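Local coordinates for C-type lectin domain family 4, member b1 (Mus musculus, PDB 6LFJ), which binds mannose through a calcium ion in its C-type lectin domain and may help regulate dendritic-cell maturation and immune reactivity, at residues A[89-94]-A[114-119]. Sequence-based numbering, arbitrary orientation. Where two conformers were deposited one is given.
Sequences TFWHNG and WGWNDI. With CA (calcium ion), chain C; MAN (alpha-D-mannopyranose), chain G.
One face of the W116 indole lies under the backbone of T89 and F90. Its face also receives the edge of the F90 ring, and its own edge meets the W91 ring. F90 CB sits over the five-membered ring, 3.9 Å from its centroid, a CH-pi contact. The phenyl edge is turned toward the face of the W116 indole in an offset edge-to-face pair, with planes at 75°; F90 CD2 is 3.7 Å from W116 CZ2. W116 in turn points its own edge at W91. Its CE3 stands over the centre of the W91 face, and the planes are at 82°. The W91 side chain starts away from strand 113-119, but with CG beside its backbone N (chi1 -66°) the indole comes back over W116 CB. H92 lies with one face on G115. G115 CA is 3.4 Å from the H92 ring centroid, a CH-pi contact over the face. H92 NE2 is hydrogen-bonded to Y107 O on the neighbouring strand 103-109.

Two backbone bonds hold W91 and W116 in a single beta bridge. W116 N donates to F90 O (2.8 Å), and H92 N donates to W116 O (2.9 Å). This joins the long loop of the C-type lectin fold to the strand that carries the WND sequence, W116 to D118. N117 and D118 bind the calcium ion, D118 through both OD1 and its backbone O. E95, S97 and E101 complete the protein ligands. The mannose adds O3 and O4, with O3 2.5 Å from the calcium. D118 OD2 makes a salt bridge with R74.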
ATOM      1  N   THR A  89      -9.156   9.102  -3.884  1.00 22.90           N
ATOM      2  CA  THR A  89      -9.999   9.079  -2.667  1.00 22.70           C
ATOM      3  C   THR A  89     -11.477   9.051  -3.071  1.00 26.65           C
ATOM      4  O   THR A  89     -11.794   9.274  -4.257  1.00 24.22           O
ATOM      5  CB  THR A  89      -9.673  10.283  -1.785  1.00 23.78           C
ATOM      6  OG1 THR A  89      -9.842  11.473  -2.564  1.00 24.70           O
ATOM      7  CG2 THR A  89      -8.271  10.201  -1.220  1.00 28.09           C
ATOM      8  N   PHE A  90     -12.358   8.802  -2.106  1.00 22.15           N
ATOM      9  CA  PHE A  90     -13.793   8.528  -2.360  1.00 23.79           C
ATOM     10  C   PHE A  90     -14.645   9.294  -1.354  1.00 26.01           C
ATOM     11  O   PHE A  90     -15.676   8.781  -0.922  1.00 21.06           O
ATOM     12  CB  PHE A  90     -13.999   7.014  -2.334  1.00 24.21           C
ATOM     13  CG  PHE A  90     -13.147   6.342  -3.373  1.00 19.26           C
ATOM     14  CD1 PHE A  90     -13.487   6.429  -4.714  1.00 26.41           C
ATOM     15  CD2 PHE A  90     -11.945   5.744  -3.028  1.00 22.11           C
ATOM     16  CE1 PHE A  90     -12.664   5.874  -5.688  1.00 25.09           C
ATOM     17  CE2 PHE A  90     -11.132   5.186  -4.000  1.00 26.35           C
ATOM     18  CZ  PHE A  90     -11.496   5.250  -5.327  1.00 23.58           C
ATOM     19  N   TRP A  91     -14.211  10.501  -1.011  1.00 23.28           N
ATOM     20  CA  TRP A  91     -14.927  11.391  -0.069  1.00 22.10           C
ATOM     21  C   TRP A  91     -16.313  11.685  -0.641  1.00 21.95           C
ATOM     22  O   TRP A  91     -16.385  12.013  -1.813  1.00 22.37           O
ATOM     23  CB  TRP A  91     -14.139  12.687   0.151  1.00 21.00           C
ATOM     24  CG  TRP A  91     -12.821  12.515   0.843  1.00 20.79           C
ATOM     25  CD1 TRP A  91     -11.585  12.652   0.292  1.00 23.34           C
ATOM     26  CD2 TRP A  91     -12.603  12.203   2.226  1.00 23.35           C
ATOM     27  NE1 TRP A  91     -10.610  12.425   1.229  1.00 21.47           N
ATOM     28  CE2 TRP A  91     -11.207  12.152   2.427  1.00 22.00           C
ATOM     29  CE3 TRP A  91     -13.444  11.953   3.311  1.00 23.44           C
ATOM     30  CZ2 TRP A  91     -10.641  11.890   3.671  1.00 21.53           C
ATOM     31  CZ3 TRP A  91     -12.887  11.677   4.540  1.00 23.70           C
ATOM     32  CH2 TRP A  91     -11.502  11.646   4.713  1.00 25.92           C
ATOM     33  N   HIS A  92     -17.363  11.617   0.168  1.00 21.07           N
ATOM     34  CA  HIS A  92     -18.692  12.168  -0.202  1.00 26.86           C
ATOM     35  C   HIS A  92     -18.567  13.670  -0.500  1.00 30.01           C
ATOM     36  O   HIS A  92     -17.636  14.336  -0.009  1.00 23.91           O
ATOM     37  CB  HIS A  92     -19.742  11.905   0.889  1.00 22.74           C
ATOM     38  CG  HIS A  92     -20.402  10.574   0.804  1.00 26.51           C
ATOM     39  ND1 HIS A  92     -21.036  10.132  -0.346  1.00 26.94           N
ATOM     40  CD2 HIS A  92     -20.543   9.595   1.728  1.00 21.25           C
ATOM     41  CE1 HIS A  92     -21.528   8.926  -0.121  1.00 23.44           C
ATOM     42  NE2 HIS A  92     -21.243   8.575   1.143  1.00 27.01           N
ATOM     43  N   ASN A  93     -19.495  14.201  -1.279  1.00 24.70           N
ATOM     44  CA  ASN A  93     -19.565  15.658  -1.547  0.52 28.72           C
ATOM     45  C   ASN A  93     -19.664  16.377  -0.187  1.00 27.19           C
ATOM     46  O   ASN A  93     -20.447  15.921   0.684  1.00 26.18           O
ATOM     47  CB  ASN A  93     -20.684  15.964  -2.546  0.52 31.23           C
ATOM     48  CG  ASN A  93     -20.401  15.437  -3.940  0.52 36.59           C
ATOM     49  OD1 ASN A  93     -19.250  15.341  -4.365  0.52 42.83           O
ATOM     50  ND2 ASN A  93     -21.447  15.096  -4.670  0.52 39.85           N
ATOM     51  N   GLY A  94     -18.855  17.422   0.006  1.00 28.18           N
ATOM     52  CA  GLY A  94     -18.839  18.211   1.256  1.00 31.21           C
ATOM     53  C   GLY A  94     -17.995  17.559   2.342  1.00 29.73           C
ATOM     54  O   GLY A  94     -17.988  18.074   3.472  1.00 29.56           O
ATOM     55  N   TRP A 114     -21.797   4.906  -2.324  1.00 20.84           N
ATOM     56  CA  TRP A 114     -20.862   4.825  -1.188  1.00 24.56           C
ATOM     57  C   TRP A 114     -19.839   5.958  -1.273  1.00 24.34           C
ATOM     58  O   TRP A 114     -19.509   6.415  -2.363  1.00 23.29           O
ATOM     59  CB  TRP A 114     -20.192   3.465  -1.154  1.00 22.62           C
ATOM     60  CG  TRP A 114     -21.112   2.332  -0.857  1.00 22.86           C
ATOM     61  CD1 TRP A 114     -21.727   1.516  -1.762  1.00 23.08           C
ATOM     62  CD2 TRP A 114     -21.445   1.827   0.443  1.00 19.92           C
ATOM     63  NE1 TRP A 114     -22.444   0.552  -1.110  1.00 23.57           N
ATOM     64  CE2 TRP A 114     -22.290   0.718   0.243  1.00 22.83           C
ATOM     65  CE3 TRP A 114     -21.131   2.217   1.755  1.00 22.02           C
ATOM     66  CZ2 TRP A 114     -22.814  -0.013   1.304  1.00 21.42           C
ATOM     67  CZ3 TRP A 114     -21.645   1.492   2.807  1.00 23.41           C
ATOM     68  CH2 TRP A 114     -22.478   0.393   2.579  1.00 24.49           C
ATOM     69  N   GLY A 115     -19.375   6.402  -0.122  1.00 22.48           N
ATOM     70  CA  GLY A 115     -18.374   7.465  -0.022  1.00 19.59           C
ATOM     71  C   GLY A 115     -17.904   7.607   1.406  1.00 24.45           C
ATOM     72  O   GLY A 115     -18.554   7.016   2.316  1.00 21.77           O
ATOM     73  N   TRP A 116     -16.808   8.348   1.582  1.00 20.54           N
ATOM     74  CA  TRP A 116     -16.143   8.531   2.885  1.00 19.14           C
ATOM     75  C   TRP A 116     -16.669   9.780   3.574  1.00 20.72           C
ATOM     76  O   TRP A 116     -17.020  10.774   2.897  1.00 23.39           O
ATOM     77  CB  TRP A 116     -14.634   8.629   2.735  1.00 17.81           C
ATOM     78  CG  TRP A 116     -13.965   7.494   2.031  1.00 18.63           C
ATOM     79  CD1 TRP A 116     -14.445   6.262   1.694  1.00 19.79           C
ATOM     80  CD2 TRP A 116     -12.591   7.504   1.630  1.00 19.88           C
ATOM     81  NE1 TRP A 116     -13.463   5.515   1.087  1.00 20.58           N
ATOM     82  CE2 TRP A 116     -12.314   6.254   1.038  1.00 20.04           C
ATOM     83  CE3 TRP A 116     -11.580   8.468   1.697  1.00 24.31           C
ATOM     84  CZ2 TRP A 116     -11.054   5.946   0.529  1.00 17.57           C
ATOM     85  CZ3 TRP A 116     -10.334   8.158   1.197  1.00 19.33           C
ATOM     86  CH2 TRP A 116     -10.082   6.920   0.607  1.00 18.64           C
ATOM     87  N   ASN A 117     -16.668   9.717   4.895  1.00 21.78           N
ATOM     88  CA  ASN A 117     -17.069  10.828   5.782  1.00 21.97           C
ATOM     89  C   ASN A 117     -16.090  10.877   6.957  1.00 23.66           C
ATOM     90  O   ASN A 117     -15.875   9.835   7.602  1.00 21.68           O
ATOM     91  CB  ASN A 117     -18.504  10.646   6.274  1.00 22.37           C
ATOM     92  CG  ASN A 117     -18.914  11.741   7.236  1.00 23.09           C
ATOM     93  OD1 ASN A 117     -18.462  12.877   7.083  1.00 23.85           O
ATOM     94  ND2 ASN A 117     -19.759  11.414   8.210  1.00 26.56           N
ATOM     95  N   ASP A 118     -15.527  12.045   7.242  1.00 20.97           N
ATOM     96  CA  ASP A 118     -14.759  12.239   8.494  1.00 17.59           C
ATOM     97  C   ASP A 118     -15.757  12.308   9.651  1.00 23.13           C
ATOM     98  O   ASP A 118     -16.815  12.967   9.503  1.00 22.27           O
ATOM     99  CB  ASP A 118     -13.814  13.435   8.421  1.00 17.18           C
ATOM    100  CG  ASP A 118     -14.455  14.780   8.160  1.00 21.62           C
ATOM    101  OD1 ASP A 118     -15.560  14.811   7.591  1.00 23.50           O
ATOM    102  OD2 ASP A 118     -13.816  15.797   8.501  1.00 24.87           O
ATOM    103  N   ILE A 119     -15.451  11.615  10.742  1.00 20.42           N
ATOM    104  CA  ILE A 119     -16.330  11.582  11.949  0.61 20.85           C
ATOM    105  C   ILE A 119     -15.469  11.504  13.202  1.00 21.88           C
ATOM    106  O   ILE A 119     -14.263  11.248  13.098  1.00 23.04           O
ATOM    107  CB  ILE A 119     -17.350  10.426  11.945  0.61 25.54           C
ATOM    108  CG1 ILE A 119     -16.683   9.047  11.947  0.61 19.57           C
ATOM    109  CG2 ILE A 119     -18.354  10.573  10.813  0.61 30.35           C
ATOM    110  CD1 ILE A 119     -17.576   7.978  12.554  0.61 26.27           C
TER
HETATM  111 CA    CA C 301     -17.724  14.858   8.275  1.00 22.03          CA
HETATM  112  C1  MAN G 305     -23.080  14.702  10.384  1.00 39.74           C
HETATM  113  C2  MAN G 305     -21.694  14.066  10.623  1.00 32.81           C
HETATM  114  C3  MAN G 305     -20.633  14.797   9.788  1.00 24.65           C
HETATM  115  C4  MAN G 305     -21.032  14.832   8.351  1.00 26.02           C
HETATM  116  C5  MAN G 305     -22.424  15.432   8.192  1.00 37.57           C
HETATM  117  C6  MAN G 305     -22.947  15.155   6.777  1.00 47.72           C
HETATM  118  O2  MAN G 305     -21.711  12.694  10.288  1.00 33.47           O
HETATM  119  O3  MAN G 305     -19.416  14.144   9.924  1.00 26.50           O
HETATM  120  O4  MAN G 305     -20.128  15.656   7.644  1.00 22.86           O
HETATM  121  O5  MAN G 305     -23.388  14.751   8.990  1.00 38.14           O
HETATM  122  O6  MAN G 305     -24.065  15.996   6.530  1.00 61.50           O